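Local coordinates for protein tRNA-splicing ligase RtcB (Thermus thermophilus, PDB 2EPG) that probably joins RNA ends bearing a 2',3'-cyclic phosphate or 3'-phosphate to 5'-hydroxyl ends, using GTP and manganese, at residues 165-169 with 170-174; 174-177 with 178-182; 291-294 with 295-299; 302-305 with 306-310; 312-315 with 316-319. One frame throughout, in Å; residues are numbered along the deposited sequence.

Contact 1. Residues 165-169 with 170-174; sequences GWLVK and RGYGY
Arg170 folds back over the indole of Trp166, its guanidinium lying flat on the ring with centres 3.8 Å apart and planes only 12° from parallel. This is a cation-pi stack: CZ sits over the five-membered ring, while the CD methylene makes a CH-pi contact over the six-membered ring. A bend at chi2 (78°) turns the arginine chain back along the helix to reach this face, and NH2 also gives a weak hydrogen bond to Trp166 O. Trp166 NE1 is hydrogen-bonded to Glu158, which helps set the turn of the ring; an alanine in place of Trp166 would probably leave the guanidinium without its platform and Glu158 without this donor. Backbone bonds close the helix in a Schellman motif, Tyr172 N reaching Leu167 O at 2.9 Å and Gly171 N reaching Val168 O at 3.0 Å. Gly171 is its C-prime residue, with a positive phi (95°) at which a side chain would jam against the preceding carbonyl. Arg170 N also binds Leu167 O (3.1 Å), from the face opposite to Tyr172 N, and the same oxygen lies at the edge of the tyrosine ring. The apolar contact is Leu167 CD2 on Tyr172 CD2 at 3.9 Å.

Contact 2. Residues 174-177 with 178-182; sequences YPED and VRFIE
Glu176 and Phe180 meet across a short 3-10 turn, in the loop between helices 164-169 and 197-203. Ahead of that turn, Tyr174 contributes its backbone: its N-H binds Asp177 OD1 (2.9 Å) from above the carboxylate plane, and its O receives Asp177 N. Glu176 makes the next i to i+3 link, its O accepting from Arg179 N at 3.1 Å, with the donor above the carbonyl plane. The same oxygen is 3.5 Å from Phe180 CD1. Glu176 CG stands between the backbone N and the carbonyl carbon (chi1 65°), and the extended chain beyond it carries OE2 to 4.1 Å from Phe180 CE1, the carboxylate and ring planes 48° apart. The buried carboxylate of Asp177 is held by residues beyond the turn: OD1 takes a salt bridge from Arg316 and a hydrogen bond from Gln309, so that with Tyr174 N three donors grip one oxygen. This concentration of donors would be expected to favour the ionised form. The backbone O of Asp177 makes the following link, accepting from Phe180 N at 3.2 Å, and lies 3.6 Å from Ile181 CG1.

Contact 3. Residues 291-294 with 295-299; sequences QDYL and QAMAA
Met297, present as selenomethionine, packs against the ring of Tyr293, one helical turn earlier. Its CB makes a CH-pi contact over the face, 4.1 Å from the ring centroid and 19° off the normal. SE sits obliquely, 5.3 Å from that centroid, completing a Met-aromatic contact. Bends at chi2 and chi3 curl the chain along the ring, bringing CE beside Tyr293 CE2, and CE also touches Leu294 CD2 at 3.8 Å, the leucine and methionine side by side and pointing the same way. Tyr293 CG stands anti to the backbone N (chi1 167°), which directs the ring along the helix toward Met297. Tyr293 and Met297 stand at the i to i+4 spacing of an alpha helix, near the start of the long helix 288-321; Met297 N bonds to Tyr293 O nearly along the C=O axis and Ala298 N to Leu294 O at 3.0 Å. On another side, the extended chain of Gln295 runs back past Gln291, CG lying 3.3 Å from Gln291 O, the amide planes 72° apart; Gln291 NE2 is hydrogen-bonded to Ile285 O. Further out, Tyr260 meets the Tyr293 ring, and Val103 packs against both Tyr293 and Met297. Salt bridges tie Asp292 to Lys194 and Arg263.

Contact 4. Residues 302-305 with 306-310; sequences NFAF and ANRQL
The middle of the long helix 288-321 runs through the protein interior here, beside the predicted manganese sites, and Phe305 and Arg308 carry its main side-chain contact. Arg308 NH1 lies 3.4 Å from both Phe305 CD2 and Phe305 CE2. It comes to the ring obliquely, with guanidinium and ring planes 81° apart, so the two groups do not stack. A bend at chi3 (-71°) folds the arginine back along the helix, placing Ala304 O over one face of its guanidinium, while the CG methylene passes 3.7 Å from Ala304 O. The backbone is regular alpha helix, each i to i+4 bond well formed: Asn307 N to Phe303 O is 2.8 Å, Arg308 N to Ala304 O is 3.1 Å and Gln309 N to Phe305 O is 3.0 Å. Ala306 CB touches Asn302 O and Phe303 O, each at 3.5 Å. The buried polar ends are satisfied by other parts of the fold. Arg308 forms a salt bridge with Asp336 through NH1 and gives NH2 to the backbone oxygens of Thr247 and Asn108, bonds that fix the guanidinium's orientation. With chi1 at -174°, CG opposite the backbone N, the Asn307 amide reaches Gly208 N and Thr209 O. Gln309 OE1 takes a hydrogen bond from Arg112, and its NE2 gives one to the backbone oxygen of Tyr172.

Contact 5. Residues 312-315 with 316-319; sequences AHFV and REAF
Glu317 lies between the side chains of His313 and Phe314, at i to i+4 and i to i+3 spacings near the C-terminal end of helix 288-321. Its chain, extended beyond CG, brings CG over one face of the imidazole, with the histidine ring and carboxylate planes 52° apart. OE2 comes to 3.2 Å from His313 NE2. The other oxygen, OE1, lies 3.4 Å from Phe314 CD1; here the side chains run alongside each other, the ring and carboxylate planes 30° apart. An alanine in place of Glu317, lacking the carboxylate, would probably leave His313 NE2 without its nearby negative charge and Phe314 CD1 without its neighbour OE1. The histidine ring, with CG anti to the backbone N (chi1 -180°), also meets Tyr172 edge to face. Arg316 runs straight from CG to NE back past Ala312 O, its CG 3.6 Å from that oxygen, to a hydrogen bond with Leu331 O and a cation-pi contact with Tyr174. Val315 and Phe319 point the same way, Val315 packing on Leu114 and Val243, Phe319 on Leu118 and Val243. Val315 CG1 touches Phe319 CE2 at 3.7 Å, and Val315 O meets the edge of that ring, 3.3 Å from Phe319 CD2.

Overall arrangement
Contacts 3, 4 and 5 follow one another along helix 288-321, contacts 3 and 5 lying about 31 Å apart between centres. Contacts 1 and 2 share Tyr174 and fold against the later part of that helix. Gln309 of contact 4 joins them, its NE2 lying 3.0 Å from Tyr172 O and 2.9 Å from Asp177 OD1, and Arg316 NH2 of contact 5 reaches the same Asp177 OD1 at 2.8 Å. The helix runs beside the predicted active site: the side chains of Ala304 and Asp106 are about 6 Å apart, those of Arg308 and His246 about 7 Å, and the side chains of Val315 and Leu217, a predicted GMP-binding residue, are about 3 Å apart.

Contact 1. Residues 165-169 with 170-174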
loop_
_atom_site.group_PDB
_atom_site.type_symbol
_atom_site.label_atom_id
_atom_site.label_comp_id
_atom_site.label_asym_id
_atom_site.label_seq_id
_atom_site.Cartn_x
_atom_site.Cartn_y
_atom_site.Cartn_z
ATOM N N GLY A 165 9.769 -4.882 13.194
ATOM C CA GLY A 165 11.008 -5.269 13.846
ATOM C C GLY A 165 10.825 -5.876 15.232
ATOM O O GLY A 165 11.611 -6.730 15.614
ATOM N N TRP A 166 9.810 -5.441 15.985
ATOM C CA TRP A 166 9.569 -5.983 17.333
ATOM C C TRP A 166 9.357 -7.485 17.230
ATOM O O TRP A 166 9.942 -8.255 17.987
ATOM C CB TRP A 166 8.315 -5.356 17.970
ATOM C CG TRP A 166 8.133 -5.656 19.461
ATOM C CD1 TRP A 166 8.525 -4.869 20.511
ATOM C CD2 TRP A 166 7.499 -6.813 20.047
ATOM N NE1 TRP A 166 8.174 -5.459 21.705
ATOM C CE2 TRP A 166 7.545 -6.651 21.449
ATOM C CE3 TRP A 166 6.899 -7.965 19.520
ATOM C CZ2 TRP A 166 7.015 -7.601 22.335
ATOM C CZ3 TRP A 166 6.371 -8.913 20.397
ATOM C CH2 TRP A 166 6.434 -8.722 21.795
ATOM N N LEU A 167 8.514 -7.891 16.283
ATOM C CA LEU A 167 8.208 -9.297 16.062
ATOM C C LEU A 167 9.411 -10.090 15.556
ATOM O O LEU A 167 9.631 -11.219 15.979
ATOM C CB LEU A 167 7.060 -9.431 15.065
ATOM C CG LEU A 167 5.655 -9.037 15.535
ATOM C CD1 LEU A 167 4.688 -9.065 14.344
ATOM C CD2 LEU A 167 5.194 -10.010 16.605
ATOM N N VAL A 168 10.180 -9.506 14.641
ATOM C CA VAL A 168 11.347 -10.192 14.107
ATOM C C VAL A 168 12.365 -10.479 15.214
ATOM O O VAL A 168 12.928 -11.570 15.277
ATOM C CB VAL A 168 12.043 -9.346 13.015
ATOM C CG1 VAL A 168 13.369 -9.997 12.615
ATOM C CG2 VAL A 168 11.121 -9.212 11.823
ATOM N N LYS A 169 12.614 -9.484 16.064
ATOM C CA LYS A 169 13.557 -9.634 17.168
ATOM C C LYS A 169 13.110 -10.685 18.181
ATOM O O LYS A 169 13.922 -11.149 18.964
ATOM C CB LYS A 169 13.777 -8.287 17.862
ATOM C CG LYS A 169 14.521 -7.288 16.987
ATOM C CD LYS A 169 14.392 -5.850 17.483
ATOM C CE LYS A 169 14.931 -5.682 18.890
ATOM N NZ LYS A 169 14.929 -4.248 19.262
ATOM N N ARG A 170 11.831 -11.069 18.169
ATOM C CA ARG A 170 11.353 -12.103 19.094
ATOM C C ARG A 170 11.146 -13.437 18.395
ATOM O O ARG A 170 10.450 -14.304 18.904
ATOM C CB ARG A 170 10.043 -11.705 19.786
ATOM C CG ARG A 170 10.203 -10.899 21.077
ATOM C CD ARG A 170 10.518 -9.465 20.787
ATOM N NE ARG A 170 10.797 -8.662 21.974
ATOM C CZ ARG A 170 11.180 -7.391 21.910
ATOM N NH1 ARG A 170 11.425 -6.702 23.008
ATOM N NH2 ARG A 170 11.319 -6.802 20.724
ATOM N N GLY A 171 11.725 -13.594 17.214
ATOM C CA GLY A 171 11.602 -14.865 16.515
ATOM C C GLY A 171 10.513 -15.028 15.475
ATOM O O GLY A 171 10.447 -16.060 14.826
ATOM N N TYR A 172 9.659 -14.032 15.287
ATOM C CA TYR A 172 8.584 -14.173 14.300
ATOM C C TYR A 172 9.014 -13.673 12.915
ATOM O O TYR A 172 8.344 -12.833 12.308
ATOM C CB TYR A 172 7.345 -13.409 14.771
ATOM C CG TYR A 172 6.780 -13.923 16.065
ATOM C CD1 TYR A 172 5.892 -14.997 16.079
ATOM C CD2 TYR A 172 7.144 -13.346 17.282
ATOM C CE1 TYR A 172 5.372 -15.483 17.276
ATOM C CE2 TYR A 172 6.636 -13.822 18.483
ATOM C CZ TYR A 172 5.751 -14.889 18.471
ATOM O OH TYR A 172 5.241 -15.363 19.652
ATOM N N GLY A 173 10.138 -14.195 12.432
ATOM C CA GLY A 173 10.652 -13.803 11.130
ATOM C C GLY A 173 12.138 -14.075 11.035
ATOM O O GLY A 173 12.716 -14.654 11.953
ATOM N N TYR A 174 12.750 -13.701 9.914
ATOM C CA TYR A 174 14.186 -13.860 9.740
ATOM C C TYR A 174 14.759 -12.483 10.038
ATOM O O TYR A 174 14.092 -11.476 9.791
ATOM C CB TYR A 174 14.541 -14.246 8.301
ATOM C CG TYR A 174 13.993 -15.576 7.845
ATOM C CD1 TYR A 174 13.689 -16.596 8.763
ATOM C CD2 TYR A 174 13.798 -15.830 6.489
ATOM C CE1 TYR A 174 13.205 -17.825 8.328
ATOM C CE2 TYR A 174 13.321 -17.047 6.051
ATOM C CZ TYR A 174 13.027 -18.040 6.965
ATOM O OH TYR A 174 12.562 -19.241 6.494
HETATM O O HOH W 1 14.623 -14.356 14.243
#

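Contact 2. Residues 174-177 with 178-182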
loop_
_atom_site.group_PDB
_atom_site.type_symbol
_atom_site.label_atom_id
_atom_site.label_comp_id
_atom_site.label_asym_id
_atom_site.label_seq_id
_atom_site.Cartn_x
_atom_site.Cartn_y
_atom_site.Cartn_z
ATOM N N TYR A 174 12.750 -13.701 9.914
ATOM C CA TYR A 174 14.186 -13.860 9.740
ATOM C C TYR A 174 14.759 -12.483 10.038
ATOM O O TYR A 174 14.092 -11.476 9.791
ATOM C CB TYR A 174 14.541 -14.246 8.301
ATOM C CG TYR A 174 13.993 -15.576 7.845
ATOM C CD1 TYR A 174 13.689 -16.596 8.763
ATOM C CD2 TYR A 174 13.798 -15.830 6.489
ATOM C CE1 TYR A 174 13.205 -17.825 8.328
ATOM C CE2 TYR A 174 13.321 -17.047 6.051
ATOM C CZ TYR A 174 13.027 -18.040 6.965
ATOM O OH TYR A 174 12.562 -19.241 6.494
ATOM N N PRO A 175 16.003 -12.419 10.558
ATOM C CA PRO A 175 16.669 -11.154 10.897
ATOM C C PRO A 175 16.636 -10.133 9.765
ATOM O O PRO A 175 16.378 -8.950 9.988
ATOM C CB PRO A 175 18.098 -11.593 11.225
ATOM C CG PRO A 175 17.911 -12.977 11.764
ATOM C CD PRO A 175 16.907 -13.562 10.799
ATOM N N GLU A 176 16.871 -10.599 8.546
ATOM C CA GLU A 176 16.894 -9.710 7.388
ATOM C C GLU A 176 15.518 -9.213 6.900
ATOM O O GLU A 176 15.457 -8.314 6.070
ATOM C CB GLU A 176 17.620 -10.390 6.217
ATOM C CG GLU A 176 16.897 -11.636 5.671
ATOM C CD GLU A 176 17.185 -11.899 4.189
ATOM O OE1 GLU A 176 18.373 -11.962 3.806
ATOM O OE2 GLU A 176 16.221 -12.044 3.403
ATOM N N ASP A 177 14.424 -9.768 7.414
ATOM C CA ASP A 177 13.102 -9.354 6.934
ATOM C C ASP A 177 12.875 -7.850 6.913
ATOM O O ASP A 177 12.358 -7.311 5.944
ATOM C CB ASP A 177 11.992 -10.002 7.767
ATOM C CG ASP A 177 11.846 -11.478 7.491
ATOM O OD1 ASP A 177 11.078 -12.139 8.208
ATOM O OD2 ASP A 177 12.489 -11.988 6.554
ATOM N N VAL A 178 13.280 -7.187 7.989
ATOM C CA VAL A 178 13.095 -5.759 8.162
ATOM C C VAL A 178 13.712 -4.877 7.091
ATOM O O VAL A 178 13.176 -3.809 6.805
ATOM C CB VAL A 178 13.627 -5.317 9.557
ATOM C CG1 VAL A 178 13.629 -3.799 9.670
ATOM C CG2 VAL A 178 12.749 -5.921 10.654
ATOM N N ARG A 179 14.837 -5.320 6.525
ATOM C CA ARG A 179 15.553 -4.577 5.485
ATOM C C ARG A 179 14.712 -4.364 4.239
ATOM O O ARG A 179 14.930 -3.413 3.493
ATOM C CB ARG A 179 16.815 -5.331 5.047
ATOM C CG ARG A 179 17.852 -5.587 6.131
ATOM C CD ARG A 179 19.148 -4.837 5.822
ATOM N NE ARG A 179 19.523 -4.994 4.412
ATOM C CZ ARG A 179 20.417 -4.235 3.791
ATOM N NH1 ARG A 179 20.694 -4.439 2.513
ATOM N NH2 ARG A 179 21.034 -3.271 4.453
ATOM N N PHE A 180 13.751 -5.248 4.006
ATOM C CA PHE A 180 12.928 -5.139 2.806
ATOM C C PHE A 180 11.486 -4.690 3.017
ATOM O O PHE A 180 10.576 -5.007 2.244
ATOM C CB PHE A 180 13.018 -6.459 2.051
ATOM C CG PHE A 180 14.440 -6.872 1.797
ATOM C CD1 PHE A 180 15.101 -7.725 2.677
ATOM C CD2 PHE A 180 15.154 -6.322 0.737
ATOM C CE1 PHE A 180 16.458 -8.023 2.508
ATOM C CE2 PHE A 180 16.508 -6.612 0.557
ATOM C CZ PHE A 180 17.161 -7.465 1.443
ATOM N N ILE A 181 11.292 -3.939 4.086
ATOM C CA ILE A 181 9.991 -3.376 4.372
ATOM C C ILE A 181 10.196 -1.885 4.204
ATOM O O ILE A 181 11.245 -1.357 4.587
ATOM C CB ILE A 181 9.554 -3.616 5.828
ATOM C CG1 ILE A 181 9.574 -5.112 6.147
ATOM C CG2 ILE A 181 8.149 -3.038 6.040
ATOM C CD1 ILE A 181 9.303 -5.406 7.624
ATOM N N GLU A 182 9.208 -1.213 3.626
ATOM C CA GLU A 182 9.254 0.234 3.466
ATOM C C GLU A 182 9.456 0.804 4.883
ATOM O O GLU A 182 8.787 0.366 5.827
ATOM C CB GLU A 182 7.923 0.723 2.896
ATOM C CG GLU A 182 7.807 2.230 2.749
ATOM C CD GLU A 182 6.375 2.694 2.479
ATOM O OE1 GLU A 182 5.523 1.864 2.097
ATOM O OE2 GLU A 182 6.099 3.903 2.657
#

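Contact 3. Residues 291-294 with 295-299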
loop_
_atom_site.group_PDB
_atom_site.type_symbol
_atom_site.label_atom_id
_atom_site.label_comp_id
_atom_site.label_asym_id
_atom_site.label_seq_id
_atom_site.Cartn_x
_atom_site.Cartn_y
_atom_site.Cartn_z
ATOM N N GLN A 291 -1.046 16.802 14.893
ATOM C CA GLN A 291 0.042 16.021 15.466
ATOM C C GLN A 291 -0.443 14.719 16.079
ATOM O O GLN A 291 0.217 13.679 15.944
ATOM C CB GLN A 291 0.757 16.837 16.542
ATOM C CG GLN A 291 1.620 17.957 15.995
ATOM C CD GLN A 291 2.869 17.422 15.328
ATOM O OE1 GLN A 291 3.720 16.819 15.983
ATOM N NE2 GLN A 291 2.977 17.619 14.019
ATOM N N ASP A 292 -1.589 14.762 16.761
ATOM C CA ASP A 292 -2.103 13.551 17.396
ATOM C C ASP A 292 -2.496 12.490 16.380
ATOM O O ASP A 292 -2.171 11.317 16.550
ATOM C CB ASP A 292 -3.298 13.873 18.285
ATOM C CG ASP A 292 -2.894 14.535 19.598
ATOM O OD1 ASP A 292 -3.800 14.905 20.361
ATOM O OD2 ASP A 292 -1.690 14.680 19.882
ATOM N N TYR A 293 -3.195 12.903 15.327
ATOM C CA TYR A 293 -3.617 11.964 14.292
ATOM C C TYR A 293 -2.404 11.329 13.631
ATOM O O TYR A 293 -2.379 10.114 13.379
ATOM C CB TYR A 293 -4.463 12.658 13.211
ATOM C CG TYR A 293 -4.654 11.787 11.971
ATOM C CD1 TYR A 293 -5.393 10.600 12.037
ATOM C CD2 TYR A 293 -4.032 12.112 10.759
ATOM C CE1 TYR A 293 -5.509 9.756 10.942
ATOM C CE2 TYR A 293 -4.136 11.263 9.646
ATOM C CZ TYR A 293 -4.875 10.084 9.745
ATOM O OH TYR A 293 -4.970 9.223 8.657
ATOM N N LEU A 294 -1.397 12.147 13.354
ATOM C CA LEU A 294 -0.193 11.644 12.704
ATOM C C LEU A 294 0.467 10.599 13.587
ATOM O O LEU A 294 0.931 9.572 13.092
ATOM C CB LEU A 294 0.780 12.790 12.391
ATOM C CG LEU A 294 0.442 13.573 11.110
ATOM C CD1 LEU A 294 1.272 14.853 11.033
ATOM C CD2 LEU A 294 0.705 12.690 9.890
ATOM N N GLN A 295 0.488 10.843 14.899
ATOM C CA GLN A 295 1.088 9.881 15.816
ATOM C C GLN A 295 0.282 8.601 15.917
ATOM O O GLN A 295 0.845 7.519 16.016
ATOM C CB GLN A 295 1.252 10.499 17.204
ATOM C CG GLN A 295 2.372 11.496 17.288
ATOM C CD GLN A 295 2.267 12.361 18.533
ATOM O OE1 GLN A 295 1.926 11.876 19.611
ATOM N NE2 GLN A 295 2.571 13.638 18.390
ATOM N N ALA A 296 -1.040 8.724 15.905
ATOM C CA ALA A 296 -1.933 7.565 15.985
ATOM C C ALA A 296 -1.949 6.793 14.650
ATOM O O ALA A 296 -2.072 5.563 14.607
ATOM C CB ALA A 296 -3.354 8.037 16.341
HETATM N N MSE A 297 -1.846 7.536 13.558
HETATM C CA MSE A 297 -1.831 6.928 12.228
HETATM C C MSE A 297 -0.553 6.105 12.090
HETATM O O MSE A 297 -0.571 5.000 11.572
HETATM C CB MSE A 297 -1.887 8.025 11.159
HETATM C CG MSE A 297 -1.992 7.515 9.746
HETATM SE SE MSE A 297 -0.603 8.369 8.675
HETATM C CE MSE A 297 -1.483 10.025 8.308
ATOM N N ALA A 298 0.553 6.651 12.579
ATOM C CA ALA A 298 1.822 5.949 12.527
ATOM C C ALA A 298 1.743 4.661 13.341
ATOM O O ALA A 298 2.320 3.643 12.954
ATOM C CB ALA A 298 2.949 6.843 13.074
ATOM N N ALA A 299 1.046 4.718 14.474
ATOM C CA ALA A 299 0.896 3.545 15.336
ATOM C C ALA A 299 0.073 2.499 14.582
ATOM O O ALA A 299 0.387 1.312 14.596
ATOM C CB ALA A 299 0.198 3.933 16.657
#

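Contact 4. Residues 302-305 with 306-310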
loop_
_atom_site.group_PDB
_atom_site.type_symbol
_atom_site.label_atom_id
_atom_site.label_comp_id
_atom_site.label_asym_id
_atom_site.label_seq_id
_atom_site.Cartn_x
_atom_site.Cartn_y
_atom_site.Cartn_z
ATOM N N ASN A 302 2.279 0.910 11.950
ATOM C CA ASN A 302 3.230 -0.036 12.526
ATOM C C ASN A 302 2.538 -1.343 12.859
ATOM O O ASN A 302 3.141 -2.415 12.776
ATOM C CB ASN A 302 3.887 0.557 13.787
ATOM C CG ASN A 302 4.806 1.721 13.464
ATOM O OD1 ASN A 302 5.211 2.499 14.351
ATOM N ND2 ASN A 302 5.161 1.840 12.192
ATOM N N PHE A 303 1.267 -1.248 13.233
ATOM C CA PHE A 303 0.490 -2.426 13.554
ATOM C C PHE A 303 0.282 -3.217 12.269
ATOM O O PHE A 303 0.428 -4.446 12.240
ATOM C CB PHE A 303 -0.867 -2.029 14.152
ATOM C CG PHE A 303 -1.742 -3.207 14.491
ATOM C CD1 PHE A 303 -1.400 -4.069 15.524
ATOM C CD2 PHE A 303 -2.896 -3.462 13.766
ATOM C CE1 PHE A 303 -2.200 -5.168 15.831
ATOM C CE2 PHE A 303 -3.699 -4.558 14.063
ATOM C CZ PHE A 303 -3.348 -5.411 15.099
ATOM N N ALA A 304 -0.046 -2.508 11.194
ATOM C CA ALA A 304 -0.254 -3.176 9.905
ATOM C C ALA A 304 1.058 -3.824 9.450
ATOM O O ALA A 304 1.062 -4.935 8.928
ATOM C CB ALA A 304 -0.760 -2.167 8.841
ATOM N N PHE A 305 2.180 -3.136 9.638
ATOM C CA PHE A 305 3.453 -3.730 9.245
ATOM C C PHE A 305 3.675 -5.041 10.014
ATOM O O PHE A 305 4.092 -6.038 9.442
ATOM C CB PHE A 305 4.616 -2.769 9.533
ATOM C CG PHE A 305 4.857 -1.745 8.442
ATOM C CD1 PHE A 305 5.077 -0.409 8.766
ATOM C CD2 PHE A 305 4.889 -2.122 7.099
ATOM C CE1 PHE A 305 5.326 0.536 7.780
ATOM C CE2 PHE A 305 5.136 -1.189 6.104
ATOM C CZ PHE A 305 5.355 0.149 6.443
ATOM N N ALA A 306 3.378 -5.033 11.315
ATOM C CA ALA A 306 3.562 -6.208 12.174
ATOM C C ALA A 306 2.634 -7.327 11.787
ATOM O O ALA A 306 2.996 -8.503 11.834
ATOM C CB ALA A 306 3.336 -5.832 13.632
ATOM N N ASN A 307 1.421 -6.959 11.415
ATOM C CA ASN A 307 0.431 -7.938 11.008
ATOM C C ASN A 307 0.918 -8.732 9.788
ATOM O O ASN A 307 0.763 -9.958 9.729
ATOM C CB ASN A 307 -0.892 -7.236 10.680
ATOM C CG ASN A 307 -1.999 -8.219 10.387
ATOM O OD1 ASN A 307 -2.152 -9.208 11.098
ATOM N ND2 ASN A 307 -2.786 -7.954 9.350
ATOM N N ARG A 308 1.485 -8.034 8.804
ATOM C CA ARG A 308 1.972 -8.715 7.613
ATOM C C ARG A 308 3.206 -9.546 7.976
ATOM O O ARG A 308 3.399 -10.646 7.457
ATOM C CB ARG A 308 2.291 -7.702 6.503
ATOM C CG ARG A 308 1.034 -7.045 5.907
ATOM C CD ARG A 308 1.294 -6.368 4.554
ATOM N NE ARG A 308 2.106 -5.152 4.638
ATOM C CZ ARG A 308 1.620 -3.924 4.792
ATOM N NH1 ARG A 308 2.445 -2.895 4.848
ATOM N NH2 ARG A 308 0.311 -3.716 4.895
ATOM N N GLN A 309 4.037 -9.023 8.873
ATOM C CA GLN A 309 5.216 -9.750 9.291
ATOM C C GLN A 309 4.789 -11.066 9.947
ATOM O O GLN A 309 5.369 -12.115 9.658
ATOM C CB GLN A 309 6.041 -8.916 10.282
ATOM C CG GLN A 309 7.259 -9.649 10.853
ATOM C CD GLN A 309 8.302 -10.017 9.780
ATOM O OE1 GLN A 309 8.647 -9.199 8.925
ATOM N NE2 GLN A 309 8.812 -11.237 9.842
ATOM N N LEU A 310 3.758 -11.017 10.796
ATOM C CA LEU A 310 3.286 -12.220 11.490
ATOM C C LEU A 310 2.744 -13.225 10.500
ATOM O O LEU A 310 3.022 -14.414 10.590
ATOM C CB LEU A 310 2.174 -11.892 12.508
ATOM C CG LEU A 310 2.295 -12.460 13.936
ATOM C CD1 LEU A 310 0.920 -12.463 14.624
ATOM C CD2 LEU A 310 2.881 -13.866 13.919
#

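Contact 5. Residues 312-315 with 316-319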
loop_
_atom_site.group_PDB
_atom_site.type_symbol
_atom_site.label_atom_id
_atom_site.label_comp_id
_atom_site.label_asym_id
_atom_site.label_seq_id
_atom_site.Cartn_x
_atom_site.Cartn_y
_atom_site.Cartn_z
ATOM N N ALA A 312 3.537 -13.559 7.433
ATOM C CA ALA A 312 4.658 -14.119 6.684
ATOM C C ALA A 312 5.304 -15.241 7.492
ATOM O O ALA A 312 5.712 -16.259 6.930
ATOM C CB ALA A 312 5.686 -13.031 6.369
ATOM N N HIS A 313 5.386 -15.063 8.809
ATOM C CA HIS A 313 5.972 -16.091 9.672
ATOM C C HIS A 313 5.134 -17.368 9.568
ATOM O O HIS A 313 5.679 -18.464 9.425
ATOM C CB HIS A 313 6.024 -15.613 11.138
ATOM C CG HIS A 313 6.619 -16.616 12.080
ATOM N ND1 HIS A 313 7.965 -16.926 12.090
ATOM C CD2 HIS A 313 6.046 -17.403 13.023
ATOM C CE1 HIS A 313 8.195 -17.858 12.998
ATOM N NE2 HIS A 313 7.047 -18.166 13.578
ATOM N N PHE A 314 3.810 -17.218 9.629
ATOM C CA PHE A 314 2.907 -18.357 9.515
ATOM C C PHE A 314 2.979 -18.990 8.131
ATOM O O PHE A 314 2.778 -20.185 7.992
ATOM C CB PHE A 314 1.436 -17.951 9.776
ATOM C CG PHE A 314 1.182 -17.369 11.143
ATOM C CD1 PHE A 314 1.981 -17.718 12.236
ATOM C CD2 PHE A 314 0.114 -16.496 11.347
ATOM C CE1 PHE A 314 1.719 -17.203 13.516
ATOM C CE2 PHE A 314 -0.165 -15.977 12.618
ATOM C CZ PHE A 314 0.644 -16.332 13.709
ATOM N N VAL A 315 3.231 -18.187 7.099
ATOM C CA VAL A 315 3.309 -18.734 5.759
ATOM C C VAL A 315 4.510 -19.671 5.714
ATOM O O VAL A 315 4.421 -20.786 5.195
ATOM C CB VAL A 315 3.451 -17.626 4.693
ATOM C CG1 VAL A 315 3.909 -18.223 3.357
ATOM C CG2 VAL A 315 2.106 -16.912 4.510
ATOM N N ARG A 316 5.633 -19.227 6.264
ATOM C CA ARG A 316 6.802 -20.078 6.287
ATOM C C ARG A 316 6.452 -21.372 7.027
ATOM O O ARG A 316 6.825 -22.451 6.575
ATOM C CB ARG A 316 7.971 -19.356 6.963
ATOM C CG ARG A 316 8.554 -18.242 6.090
ATOM C CD ARG A 316 9.477 -17.305 6.841
ATOM N NE ARG A 316 10.090 -16.326 5.936
ATOM C CZ ARG A 316 10.518 -15.135 6.321
ATOM N NH1 ARG A 316 11.064 -14.301 5.442
ATOM N NH2 ARG A 316 10.390 -14.768 7.594
ATOM N N GLU A 317 5.711 -21.270 8.136
ATOM C CA GLU A 317 5.335 -22.457 8.909
ATOM C C GLU A 317 4.468 -23.404 8.091
ATOM O O GLU A 317 4.552 -24.621 8.238
ATOM C CB GLU A 317 4.593 -22.073 10.191
ATOM C CG GLU A 317 5.418 -21.226 11.154
ATOM C CD GLU A 317 4.688 -20.943 12.465
ATOM O OE1 GLU A 317 3.445 -20.781 12.427
ATOM O OE2 GLU A 317 5.361 -20.868 13.520
ATOM N N ALA A 318 3.638 -22.853 7.222
ATOM C CA ALA A 318 2.795 -23.694 6.396
ATOM C C ALA A 318 3.620 -24.450 5.351
ATOM O O ALA A 318 3.371 -25.626 5.105
ATOM C CB ALA A 318 1.718 -22.856 5.722
ATOM N N PHE A 319 4.609 -23.799 4.741
ATOM C CA PHE A 319 5.412 -24.493 3.732
ATOM C C PHE A 319 6.161 -25.643 4.388
ATOM O O PHE A 319 6.185 -26.760 3.874
ATOM C CB PHE A 319 6.408 -23.540 3.059
ATOM C CG PHE A 319 5.828 -22.766 1.896
ATOM C CD1 PHE A 319 6.269 -23.007 0.599
ATOM C CD2 PHE A 319 4.853 -21.793 2.098
ATOM C CE1 PHE A 319 5.748 -22.283 -0.494
ATOM C CE2 PHE A 319 4.326 -21.069 1.017
ATOM C CZ PHE A 319 4.775 -21.316 -0.278
#